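Hypothetical protein XCC279 (Xanthomonas campestris pv. campestris, PDB 4NAV) probably hydrolyses 3-deoxy-D-manno-octulosonate 8-phosphate to KDO and inorganic phosphate with the help of magnesium, a step in lipopolysaccharide biosynthesis. Local coordinates at residues 131-136 and 148-153; 20-25 and 111-116; 66-71 and 86-91; 4-9 and 163-168. All blocks are in the same frame, centred on the assembly; numbering follows the deposited sequence.

Interaction 1: 131-136 and 148-153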
loop_
_atom_site.group_PDB
_atom_site.type_symbol
_atom_site.label_atom_id
_atom_site.label_comp_id
_atom_site.label_asym_id
_atom_site.label_seq_id
_atom_site.Cartn_x
_atom_site.Cartn_y
_atom_site.Cartn_z
ATOM N N LEU A 131 -30.405 4.826 3.814
ATOM C CA LEU A 131 -29.197 5.605 3.542
ATOM C C LEU A 131 -28.045 4.748 2.982
ATOM O O LEU A 131 -27.195 4.260 3.725
ATOM C CB LEU A 131 -28.742 6.333 4.798
ATOM C CG LEU A 131 -27.594 7.330 4.591
ATOM C CD1 LEU A 131 -27.832 8.235 3.382
ATOM C CD2 LEU A 131 -27.399 8.181 5.832
ATOM N N PRO A 132 -28.038 4.532 1.669
ATOM C CA PRO A 132 -26.915 3.854 1.067
ATOM C C PRO A 132 -25.736 4.801 0.946
ATOM O O PRO A 132 -25.928 5.993 0.770
ATOM C CB PRO A 132 -27.448 3.477 -0.313
ATOM C CG PRO A 132 -28.436 4.506 -0.632
ATOM C CD PRO A 132 -29.030 4.968 0.673
ATOM N N VAL A 133 -24.526 4.276 0.998
ATOM C CA VAL A 133 -23.332 5.107 0.784
ATOM C C VAL A 133 -22.227 4.217 0.154
ATOM O O VAL A 133 -22.156 3.008 0.383
ATOM C CB VAL A 133 -22.894 5.819 2.099
ATOM C CG1 VAL A 133 -22.729 4.829 3.263
ATOM C CG2 VAL A 133 -21.629 6.602 1.891
ATOM N N ALA A 134 -21.419 4.814 -0.707
ATOM C CA ALA A 134 -20.336 4.086 -1.388
ATOM C C ALA A 134 -19.024 4.843 -1.298
ATOM O O ALA A 134 -19.013 6.090 -1.353
ATOM C CB ALA A 134 -20.669 3.879 -2.828
ATOM N N PRO A 135 -17.923 4.112 -1.106
ATOM C CA PRO A 135 -16.655 4.782 -1.034
ATOM C C PRO A 135 -16.232 5.316 -2.416
ATOM O O PRO A 135 -16.874 5.010 -3.436
ATOM C CB PRO A 135 -15.735 3.696 -0.539
ATOM C CG PRO A 135 -16.335 2.430 -1.034
ATOM C CD PRO A 135 -17.795 2.654 -0.969
ATOM N N ALA A 136 -15.179 6.119 -2.452
ATOM C CA ALA A 136 -14.740 6.739 -3.716
ATOM C C ALA A 136 -14.250 5.700 -4.719
ATOM O O ALA A 136 -14.447 5.852 -5.906
ATOM C CB ALA A 136 -13.652 7.769 -3.453
ATOM N N TRP A 148 -24.692 9.253 -2.250
ATOM C CA TRP A 148 -23.646 9.648 -1.298
ATOM C C TRP A 148 -22.343 8.876 -1.530
ATOM O O TRP A 148 -22.289 7.669 -1.336
ATOM C CB TRP A 148 -24.145 9.502 0.142
ATOM C CG TRP A 148 -23.158 9.874 1.175
ATOM C CD1 TRP A 148 -22.028 10.615 1.025
ATOM C CD2 TRP A 148 -23.244 9.561 2.559
ATOM N NE1 TRP A 148 -21.375 10.746 2.231
ATOM C CE2 TRP A 148 -22.116 10.111 3.188
ATOM C CE3 TRP A 148 -24.164 8.853 3.325
ATOM C CZ2 TRP A 148 -21.893 9.975 4.521
ATOM C CZ3 TRP A 148 -23.931 8.698 4.652
ATOM C CH2 TRP A 148 -22.799 9.250 5.240
ATOM N N HIS A 149 -21.300 9.585 -1.952
ATOM C CA HIS A 149 -19.980 9.006 -2.120
ATOM C C HIS A 149 -19.059 9.679 -1.140
ATOM O O HIS A 149 -19.049 10.886 -1.077
ATOM C CB HIS A 149 -19.453 9.271 -3.536
ATOM C CG HIS A 149 -20.318 8.721 -4.634
ATOM N ND1 HIS A 149 -19.952 8.773 -5.960
ATOM C CD2 HIS A 149 -21.527 8.109 -4.607
ATOM C CE1 HIS A 149 -20.899 8.224 -6.702
ATOM N NE2 HIS A 149 -21.864 7.811 -5.904
ATOM N N THR A 150 -18.263 8.920 -0.404
ATOM C CA THR A 150 -17.262 9.520 0.427
ATOM C C THR A 150 -16.138 10.084 -0.426
ATOM O O THR A 150 -15.816 9.584 -1.508
ATOM C CB THR A 150 -16.674 8.507 1.427
ATOM O OG1 THR A 150 -16.040 7.412 0.746
ATOM C CG2 THR A 150 -17.780 7.974 2.337
ATOM N N ARG A 151 -15.484 11.104 0.091
ATOM C CA ARG A 151 -14.260 11.579 -0.537
ATOM C C ARG A 151 -13.175 10.490 -0.461
ATOM O O ARG A 151 -12.460 10.286 -1.406
ATOM C CB ARG A 151 -13.778 12.884 0.117
ATOM C CG ARG A 151 -14.536 14.119 -0.346
ATOM C CD ARG A 151 -14.429 15.285 0.640
ATOM N NE ARG A 151 -15.596 15.371 1.535
ATOM C CZ ARG A 151 -15.627 15.064 2.839
ATOM N NH1 ARG A 151 -14.543 14.640 3.495
ATOM N NH2 ARG A 151 -16.772 15.188 3.508
ATOM N N ALA A 152 -13.050 9.821 0.676
ATOM C CA ALA A 152 -11.970 8.851 0.875
ATOM C C ALA A 152 -12.289 7.490 0.289
ATOM O O ALA A 152 -13.443 7.134 0.071
ATOM C CB ALA A 152 -11.623 8.708 2.357
ATOM N N ARG A 153 -11.229 6.720 0.119
ATOM C CA ARG A 153 -11.282 5.375 -0.442
ATOM C C ARG A 153 -11.453 4.328 0.637
ATOM O O ARG A 153 -11.091 4.529 1.802
ATOM C CB ARG A 153 -9.980 5.081 -1.220
ATOM C CG ARG A 153 -9.769 6.042 -2.397
ATOM C CD ARG A 153 -8.582 5.846 -3.328
ATOM N NE ARG A 153 -9.041 6.010 -4.714
ATOM C CZ ARG A 153 -8.457 5.480 -5.783
ATOM N NH1 ARG A 153 -7.389 4.696 -5.662
ATOM N NH2 ARG A 153 -8.957 5.731 -6.986
#
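A134 is held to the chain of W148, H149 and T150 through both of its backbone polar groups. Its N donates to W148 O at 3.1 Å with the N-H pointing almost straight at the oxygen (166°), and its O accepts from T150 N, also at 3.1 Å, so that a single bridge pairs A134 with H149. Two residues on, A136 N donates to A152 O at 3.2 Å. That oxygen has a second donor, T150 OG1, 2.7 Å away and in the carbonyl plane, whereas A136 N stands 35° out of it. T150 OG1 reaches forward to A152 O, two residues on, because chi1 of 61° sets it between its own N and carbonyl carbon; by donating there the threonine ties down the loop, and it offers CG2 to V133. NE2 of H149 is satisfied by hydrogen bonds with V146 O and A143 O. Apolar packing covers the other end: V133 CG2 sits over one face of the W148 indole, 3.7 Å from the centroid of the five-membered ring, a CH-pi contact, while L131 CG lies at the ring's edge. Valine suits an extended strand, and its CG2 methyl is small enough to lie on the indole. P135 packs on D118, a predicted magnesium ligand. Strand 131-133 closes one side of the parallel sheet, bonded to strand 113-116, and W148 packs against L114 of that strand, L13 of helix 11-17 and V165 of helix 158-169.

Interaction 2: 20-25 and 111-116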
loop_
_atom_site.group_PDB
_atom_site.type_symbol
_atom_site.label_atom_id
_atom_site.label_comp_id
_atom_site.label_asym_id
_atom_site.label_seq_id
_atom_site.Cartn_x
_atom_site.Cartn_y
_atom_site.Cartn_z
ATOM N N VAL A 20 -30.494 7.242 11.573
ATOM C CA VAL A 20 -29.837 5.974 11.426
ATOM C C VAL A 20 -29.664 5.293 12.774
ATOM O O VAL A 20 -29.012 5.809 13.651
ATOM C CB VAL A 20 -28.448 6.151 10.781
ATOM C CG1 VAL A 20 -27.590 4.897 10.952
ATOM C CG2 VAL A 20 -28.600 6.527 9.324
ATOM N N ARG A 21 -30.209 4.087 12.882
ATOM C CA ARG A 21 -30.104 3.266 14.080
ATOM C C ARG A 21 -29.319 2.009 13.835
ATOM O O ARG A 21 -28.875 1.341 14.784
ATOM C CB ARG A 21 -31.501 2.883 14.558
ATOM C CG ARG A 21 -32.409 4.089 14.776
ATOM C CD ARG A 21 -32.205 4.909 16.025
ATOM N NE ARG A 21 -30.973 4.669 16.776
ATOM C CZ ARG A 21 -30.096 5.576 17.241
ATOM N NH1 ARG A 21 -30.173 6.883 16.992
ATOM N NH2 ARG A 21 -29.079 5.150 17.978
ATOM N N LEU A 22 -29.181 1.644 12.572
ATOM C CA LEU A 22 -28.410 0.452 12.227
ATOM C C LEU A 22 -27.506 0.824 11.075
ATOM O O LEU A 22 -27.956 1.350 10.054
ATOM C CB LEU A 22 -29.344 -0.691 11.870
ATOM C CG LEU A 22 -28.683 -1.911 11.217
ATOM C CD1 LEU A 22 -27.851 -2.661 12.234
ATOM C CD2 LEU A 22 -29.728 -2.829 10.623
ATOM N N ALA A 23 -26.213 0.559 11.246
ATOM C CA ALA A 23 -25.207 0.868 10.218
ATOM C C ALA A 23 -24.540 -0.422 9.786
ATOM O O ALA A 23 -23.905 -1.092 10.603
ATOM C CB ALA A 23 -24.176 1.834 10.763
ATOM N N CYS A 24 -24.684 -0.780 8.510
ATOM C CA CYS A 24 -24.122 -2.031 8.001
ATOM C C CYS A 24 -23.038 -1.726 7.024
ATOM O O CYS A 24 -23.162 -0.798 6.244
ATOM C CB CYS A 24 -25.192 -2.839 7.291
ATOM S SG CYS A 24 -26.619 -3.214 8.313
ATOM N N PHE A 25 -21.989 -2.537 7.015
ATOM C CA PHE A 25 -20.828 -2.289 6.179
ATOM C C PHE A 25 -20.387 -3.548 5.469
ATOM O O PHE A 25 -20.112 -4.559 6.110
ATOM C CB PHE A 25 -19.671 -1.811 7.042
ATOM C CG PHE A 25 -19.895 -0.478 7.666
ATOM C CD1 PHE A 25 -19.338 0.674 7.118
ATOM C CD2 PHE A 25 -20.676 -0.373 8.799
ATOM C CE1 PHE A 25 -19.541 1.905 7.697
ATOM C CE2 PHE A 25 -20.892 0.853 9.382
ATOM C CZ PHE A 25 -20.326 1.992 8.836
ATOM N N ASP A 111 -35.940 2.341 6.545
ATOM C CA ASP A 111 -35.605 3.752 6.470
ATOM C C ASP A 111 -34.719 4.201 7.632
ATOM O O ASP A 111 -34.282 5.338 7.663
ATOM C CB ASP A 111 -36.848 4.631 6.289
ATOM C CG ASP A 111 -37.581 4.918 7.587
ATOM O OD1 ASP A 111 -37.704 4.044 8.469
ATOM O OD2 ASP A 111 -38.087 6.043 7.723
ATOM N N GLN A 112 -34.441 3.318 8.580
ATOM C CA GLN A 112 -33.561 3.630 9.699
ATOM C C GLN A 112 -32.200 2.939 9.554
ATOM O O GLN A 112 -31.441 2.850 10.501
ATOM C CB GLN A 112 -34.215 3.191 11.007
ATOM C CG GLN A 112 -35.551 3.840 11.294
ATOM C CD GLN A 112 -36.250 3.200 12.493
ATOM O OE1 GLN A 112 -36.807 2.092 12.387
ATOM N NE2 GLN A 112 -36.268 3.900 13.615
ATOM N N VAL A 113 -31.891 2.473 8.354
ATOM C CA VAL A 113 -30.704 1.688 8.108
ATOM C C VAL A 113 -29.775 2.381 7.117
ATOM O O VAL A 113 -30.217 2.952 6.121
ATOM C CB VAL A 113 -31.082 0.329 7.511
ATOM C CG1 VAL A 113 -29.849 -0.546 7.343
ATOM C CG2 VAL A 113 -32.113 -0.362 8.381
ATOM N N LEU A 114 -28.485 2.311 7.412
ATOM C CA LEU A 114 -27.444 2.788 6.540
ATOM C C LEU A 114 -26.681 1.596 6.044
ATOM O O LEU A 114 -26.397 0.676 6.831
ATOM C CB LEU A 114 -26.467 3.643 7.312
ATOM C CG LEU A 114 -25.218 4.094 6.536
ATOM C CD1 LEU A 114 -24.812 5.461 7.056
ATOM C CD2 LEU A 114 -24.053 3.125 6.603
ATOM N N PHE A 115 -26.328 1.585 4.762
ATOM C CA PHE A 115 -25.527 0.494 4.215
ATOM C C PHE A 115 -24.422 1.038 3.366
ATOM O O PHE A 115 -24.660 1.877 2.492
ATOM C CB PHE A 115 -26.377 -0.453 3.372
ATOM C CG PHE A 115 -25.704 -1.770 3.089
ATOM C CD1 PHE A 115 -26.053 -2.916 3.804
ATOM C CD2 PHE A 115 -24.728 -1.858 2.146
ATOM C CE1 PHE A 115 -25.442 -4.119 3.568
ATOM C CE2 PHE A 115 -24.089 -3.057 1.917
ATOM C CZ PHE A 115 -24.455 -4.193 2.618
ATOM N N MET A 116 -23.211 0.565 3.597
ATOM C CA MET A 116 -22.084 0.999 2.813
ATOM C C MET A 116 -21.476 -0.182 2.089
ATOM O O MET A 116 -21.088 -1.165 2.729
ATOM C CB MET A 116 -21.051 1.607 3.712
ATOM C CG MET A 116 -19.902 2.233 2.976
ATOM S SD MET A 116 -18.758 2.867 4.181
ATOM C CE MET A 116 -17.804 3.988 3.163
#
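The F115 ring has C24 O over one face, 4.1 Å above the plane and offset toward the rim, and its CD1 comes within 3.6 Å of C24 CB. On the other side of the sheet, the F25 ring meets M116 obliquely: SD is 3.7 Å from F25 CD1 and 4.8 Å from the ring centroid, a Met-aromatic contact. With CG anti to the backbone N (chi1 -173°), the extended M116 chain runs past the F25 ring, SD beside CD1 and CE1 and its end leading away. Strands 22-25 and 113-116 run parallel, 14° apart, at the centre of the Rossmann-like sheet of the HAD superfamily. The first strand leads into D26 and D28, predicted magnesium and substrate ligands, and the second into D118, a predicted magnesium ligand, so their pairing brings the two acidic loops together at one end of the sheet. Within the pair, L22 O accepts from L114 N at 2.9 Å, L114 O from C24 N at 2.8 Å and C24 O from M116 N. At the entry to the strands Q112 O takes two donors, R21 N and L22 N. L22, V113, C24 and F115 share one face, where L22 and V113 lie side by side and helix 95-105 packs on L22, V113 and F115. On the face of A23, F25, L114 and M116, helix 158-169 packs against L114 and M116. Before the strand begins, V20 CG1 touches L114 CB at 4.0 Å, the two side chains crossing obliquely.

Interaction 3: 66-71 and 86-91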
loop_
_atom_site.group_PDB
_atom_site.type_symbol
_atom_site.label_atom_id
_atom_site.label_comp_id
_atom_site.label_asym_id
_atom_site.label_seq_id
_atom_site.Cartn_x
_atom_site.Cartn_y
_atom_site.Cartn_z
ATOM N N VAL A 66 -24.042 -1.657 14.918
ATOM C CA VAL A 66 -23.151 -1.804 13.780
ATOM C C VAL A 66 -22.996 -3.265 13.369
ATOM O O VAL A 66 -22.842 -4.150 14.198
ATOM C CB VAL A 66 -21.787 -1.216 14.087
ATOM C CG1 VAL A 66 -20.849 -1.406 12.903
ATOM C CG2 VAL A 66 -21.943 0.270 14.417
ATOM N N ALA A 67 -23.071 -3.513 12.075
ATOM C CA ALA A 67 -22.992 -4.864 11.568
ATOM C C ALA A 67 -22.087 -4.914 10.360
ATOM O O ALA A 67 -22.098 -4.002 9.537
ATOM C CB ALA A 67 -24.364 -5.353 11.188
ATOM N N LEU A 68 -21.274 -5.953 10.281
ATOM C CA LEU A 68 -20.460 -6.220 9.092
ATOM C C LEU A 68 -21.127 -7.344 8.330
ATOM O O LEU A 68 -21.622 -8.285 8.942
ATOM C CB LEU A 68 -19.061 -6.661 9.482
ATOM C CG LEU A 68 -18.345 -5.799 10.507
ATOM C CD1 LEU A 68 -16.924 -6.296 10.707
ATOM C CD2 LEU A 68 -18.344 -4.345 10.087
ATOM N N ILE A 69 -21.177 -7.225 7.009
ATOM C CA ILE A 69 -21.900 -8.191 6.194
ATOM C C ILE A 69 -21.074 -8.547 4.984
ATOM O O ILE A 69 -20.795 -7.702 4.139
ATOM C CB ILE A 69 -23.275 -7.661 5.775
ATOM C CG1 ILE A 69 -24.018 -7.132 7.022
ATOM C CG2 ILE A 69 -24.062 -8.752 5.069
ATOM C CD1 ILE A 69 -25.506 -6.918 6.860
ATOM N N THR A 70 -20.665 -9.807 4.936
ATOM C CA THR A 70 -19.793 -10.312 3.895
ATOM C C THR A 70 -20.351 -11.626 3.338
ATOM O O THR A 70 -20.941 -12.438 4.070
ATOM C CB THR A 70 -18.356 -10.533 4.422
ATOM O OG1 THR A 70 -17.646 -11.414 3.545
ATOM C CG2 THR A 70 -18.359 -11.148 5.821
ATOM N N ALA A 71 -20.174 -11.816 2.036
ATOM C CA ALA A 71 -20.504 -13.076 1.375
ATOM C C ALA A 71 -19.424 -14.138 1.645
ATOM O O ALA A 71 -19.722 -15.333 1.676
ATOM C CB ALA A 71 -20.668 -12.857 -0.119
ATOM N N LEU A 86 -18.668 -5.472 17.454
ATOM C CA LEU A 86 -19.758 -5.319 16.489
ATOM C C LEU A 86 -20.319 -6.666 16.033
ATOM O O LEU A 86 -19.619 -7.674 16.045
ATOM C CB LEU A 86 -19.314 -4.565 15.234
ATOM C CG LEU A 86 -18.421 -3.324 15.152
ATOM C CD1 LEU A 86 -17.858 -2.732 16.436
ATOM C CD2 LEU A 86 -17.287 -3.639 14.225
ATOM N N HIS A 87 -21.589 -6.677 15.629
ATOM C CA HIS A 87 -22.202 -7.859 15.026
ATOM C C HIS A 87 -21.581 -8.137 13.690
ATOM O O HIS A 87 -21.252 -7.205 12.966
ATOM C CB HIS A 87 -23.668 -7.610 14.669
ATOM C CG HIS A 87 -24.547 -8.818 14.766
ATOM N ND1 HIS A 87 -24.736 -9.676 13.706
ATOM C CD2 HIS A 87 -25.319 -9.289 15.774
ATOM C CE1 HIS A 87 -25.567 -10.640 14.061
ATOM N NE2 HIS A 87 -25.935 -10.430 15.314
ATOM N N VAL A 88 -21.557 -9.422 13.336
ATOM C CA VAL A 88 -21.049 -9.887 12.058
ATOM C C VAL A 88 -21.977 -10.966 11.505
ATOM O O VAL A 88 -22.523 -11.764 12.253
ATOM C CB VAL A 88 -19.643 -10.469 12.210
ATOM C CG1 VAL A 88 -19.031 -10.717 10.852
ATOM C CG2 VAL A 88 -18.770 -9.532 13.023
ATOM N N GLN A 89 -22.177 -10.953 10.191
ATOM C CA GLN A 89 -22.940 -11.988 9.502
ATOM C C GLN A 89 -22.144 -12.381 8.282
ATOM O O GLN A 89 -21.819 -11.567 7.425
ATOM C CB GLN A 89 -24.353 -11.528 9.129
ATOM C CG GLN A 89 -25.353 -11.717 10.260
ATOM C CD GLN A 89 -26.778 -11.391 9.855
ATOM O OE1 GLN A 89 -27.021 -10.662 8.885
ATOM N NE2 GLN A 89 -27.734 -11.910 10.612
ATOM N N ILE A 90 -21.811 -13.653 8.231
ATOM C CA ILE A 90 -20.814 -14.121 7.318
ATOM C C ILE A 90 -21.447 -15.104 6.351
ATOM O O ILE A 90 -22.415 -15.790 6.690
ATOM C CB ILE A 90 -19.664 -14.736 8.142
ATOM C CG1 ILE A 90 -18.357 -14.636 7.387
ATOM C CG2 ILE A 90 -19.970 -16.171 8.582
ATOM C CD1 ILE A 90 -17.161 -14.805 8.287
ATOM N N GLY A 91 -20.899 -15.150 5.144
ATOM C CA GLY A 91 -21.347 -16.088 4.131
ATOM C C GLY A 91 -22.759 -15.810 3.666
ATOM O O GLY A 91 -23.543 -16.721 3.464
#
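H87 O accepts from L68 N at 3.0 Å, and Q89 N donates to L68 O, likewise at 3.0 Å. Strands 66-70 and 87-90 run parallel, 15° apart, and with helix 75-84 between them they make a beta-alpha-beta unit at one margin of the HAD sheet. T70 N donates to Q89 O over a longer 3.3 Å, though the N-H points nearly straight at it (171°). At the start of the pair H87 N reaches V66 O by a weak, bent bond. A67 is matched with H87, L68 with V88 and I69 with Q89, and each of these pairs sends its side chains to one face. A67, I69 and Q89 face helix 95-105, which packs on all three: A67 and Q89 touch L102, Q89 also A98, and I69 touches V99. L68, V88, T70 and I90 occupy the other face, with L31 of a loop resting on L68; beta-branched V88, T70 and I90 suit extended backbone. V66 and L86 lie side by side near the beginning of the strands, V66 CG1 3.8 Å from L86 CG, and L56 and L59 of helix 50-61 also pack on V66. The end of the strand lies near the predicted active site, the T70 side chain about 5 Å from those of D26 and D28. With OG1 anti to its N (chi1 161°), T70 turns its methyl CG2 to within 3.8 Å of I90 CG1.

Interaction 4: 4-9 and 163-168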
loop_
_atom_site.group_PDB
_atom_site.type_symbol
_atom_site.label_atom_id
_atom_site.label_comp_id
_atom_site.label_asym_id
_atom_site.label_seq_id
_atom_site.Cartn_x
_atom_site.Cartn_y
_atom_site.Cartn_z
ATOM N N SER A 4 -16.515 20.195 9.859
ATOM C CA SER A 4 -17.816 19.632 10.072
ATOM C C SER A 4 -18.089 18.672 8.984
ATOM O O SER A 4 -18.167 19.059 7.825
ATOM C CB SER A 4 -18.949 20.640 10.092
ATOM O OG SER A 4 -20.181 19.932 10.366
ATOM N N PRO A 5 -18.281 17.408 9.351
ATOM C CA PRO A 5 -18.579 16.413 8.333
ATOM C C PRO A 5 -19.825 16.789 7.537
ATOM O O PRO A 5 -19.980 16.312 6.413
ATOM C CB PRO A 5 -18.804 15.136 9.134
ATOM C CG PRO A 5 -18.212 15.409 10.465
ATOM C CD PRO A 5 -18.377 16.857 10.709
ATOM N N LEU A 6 -20.665 17.663 8.102
ATOM C CA LEU A 6 -21.965 17.975 7.519
ATOM C C LEU A 6 -21.987 19.102 6.514
ATOM O O LEU A 6 -22.950 19.236 5.747
ATOM C CB LEU A 6 -22.946 18.318 8.625
ATOM C CG LEU A 6 -23.199 17.195 9.612
ATOM C CD1 LEU A 6 -24.333 17.618 10.539
ATOM C CD2 LEU A 6 -23.554 15.904 8.887
ATOM N N GLN A 7 -20.968 19.942 6.485
ATOM C CA GLN A 7 -21.057 21.026 5.496
ATOM C C GLN A 7 -20.784 20.424 4.112
ATOM O O GLN A 7 -20.146 19.354 3.955
ATOM C CB GLN A 7 -20.289 22.324 5.854
ATOM C CG GLN A 7 -18.776 22.301 5.876
ATOM C CD GLN A 7 -18.270 23.705 6.206
ATOM O OE1 GLN A 7 -17.659 24.418 5.384
ATOM N NE2 GLN A 7 -18.575 24.125 7.413
ATOM N N ASP A 8 -21.383 21.055 3.128
ATOM C CA ASP A 8 -21.345 20.555 1.764
ATOM C C ASP A 8 -22.126 19.269 1.575
ATOM O O ASP A 8 -21.985 18.616 0.556
ATOM C CB ASP A 8 -19.899 20.394 1.294
ATOM C CG ASP A 8 -19.061 21.631 1.572
ATOM O OD1 ASP A 8 -19.563 22.768 1.348
ATOM O OD2 ASP A 8 -17.916 21.463 2.047
ATOM N N LEU A 9 -22.970 18.910 2.533
ATOM C CA LEU A 9 -23.867 17.762 2.378
ATOM C C LEU A 9 -25.289 18.246 2.325
ATOM O O LEU A 9 -25.646 19.196 2.985
ATOM C CB LEU A 9 -23.726 16.830 3.542
ATOM C CG LEU A 9 -22.804 15.623 3.375
ATOM C CD1 LEU A 9 -21.504 15.908 2.617
ATOM C CD2 LEU A 9 -22.552 15.028 4.762
ATOM N N CYS A 163 -19.020 7.389 9.489
ATOM C CA CYS A 163 -19.264 7.491 10.913
ATOM C C CYS A 163 -19.326 8.956 11.370
ATOM O O CYS A 163 -20.268 9.372 12.036
ATOM C CB CYS A 163 -18.202 6.730 11.662
ATOM S SG CYS A 163 -18.241 4.921 11.370
ATOM N N ASP A 164 -18.363 9.762 10.947
ATOM C CA ASP A 164 -18.341 11.164 11.359
ATOM C C ASP A 164 -19.611 11.927 10.961
ATOM O O ASP A 164 -20.186 12.661 11.776
ATOM C CB ASP A 164 -17.135 11.847 10.778
ATOM C CG ASP A 164 -15.827 11.322 11.345
ATOM O OD1 ASP A 164 -15.837 10.651 12.404
ATOM O OD2 ASP A 164 -14.771 11.633 10.753
ATOM N N VAL A 165 -20.123 11.662 9.762
ATOM C CA VAL A 165 -21.355 12.292 9.316
ATOM C C VAL A 165 -22.535 11.937 10.217
ATOM O O VAL A 165 -23.269 12.815 10.712
ATOM C CB VAL A 165 -21.684 11.879 7.877
ATOM C CG1 VAL A 165 -23.145 12.161 7.544
ATOM C CG2 VAL A 165 -20.732 12.582 6.908
ATOM N N VAL A 166 -22.670 10.634 10.477
ATOM C CA VAL A 166 -23.788 10.134 11.237
ATOM C C VAL A 166 -23.745 10.695 12.653
ATOM O O VAL A 166 -24.727 11.265 13.153
ATOM C CB VAL A 166 -23.781 8.610 11.241
ATOM C CG1 VAL A 166 -24.832 8.062 12.208
ATOM C CG2 VAL A 166 -24.099 8.101 9.861
ATOM N N LEU A 167 -22.588 10.555 13.284
ATOM C CA LEU A 167 -22.379 11.117 14.603
ATOM C C LEU A 167 -22.661 12.643 14.620
ATOM O O LEU A 167 -23.391 13.126 15.485
ATOM C CB LEU A 167 -20.970 10.823 15.057
ATOM C CG LEU A 167 -20.691 9.322 15.307
ATOM C CD1 LEU A 167 -19.215 9.056 15.492
ATOM C CD2 LEU A 167 -21.454 8.865 16.545
ATOM N N ALA A 168 -22.182 13.377 13.609
ATOM C CA ALA A 168 -22.441 14.814 13.580
ATOM C C ALA A 168 -23.952 15.091 13.460
ATOM O O ALA A 168 -24.483 15.954 14.129
ATOM C CB ALA A 168 -21.707 15.459 12.419
#
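P5, L6 and L9 press an apolar surface onto V165 and A168 of helix 158-169. L6 lays CG and CD1 against A168 CB, with CG 3.6 Å from it, and sends CD2 to V165, 3.6 Å from V165 O. An alanine suits this place because its lone methyl lets L6 approach the helix. L9 meets V165 tip to tip, CD2 to CG2 at 3.7 Å. V165 CG1, anti to the backbone N (chi1 162°), touches both leucines through their CD2 atoms, and CG2 meets P5 CB at 3.9 Å as well as L9. The proline ring crosses D164 at about a right angle, its CG 3.7 Å from D164 CB. It is the aliphatic part of the aspartate that packs here; its carboxylate turns to partners beyond, OD1 in a salt bridge with R160 and OD2 in a hydrogen bond with Y3 OH. H139 of a second subunit also packs on D164. The loop owes its shape to two overlapping turns, type I from S4 to Q7 and type II from L6 to L9, which bring L6 and L9 to the same side. S4 OG accepts from L6 N at 3.2 Å, an ST turn. Far from the predicted metal site, this is hydrophobic packing of an N-terminal loop, just before helix 11-17, against a late helix that covers the sheet.

Interactions 1, 2 and 3 all reach the same parallel sheet: interaction 2 lies at its buried centre, interaction 3 at one margin and interaction 1 at the other. Strand 113-116 joins interaction 2 to interaction 1, and strand 22-25 joins it to interaction 3, each by backbone hydrogen bonds. Interaction 4 has no hydrogen bond between its segments and is largely apolar; it touches interaction 1 where W148 meets V165, and interaction 2 where L114 meets V166. Backbone pairing therefore dominates in interactions 2 and 3 and extends beyond the strand in interaction 1, while interaction 4 is side-chain packing. Interactions 1 and 3, both partly buried, lie on opposite sides of the chain's centre.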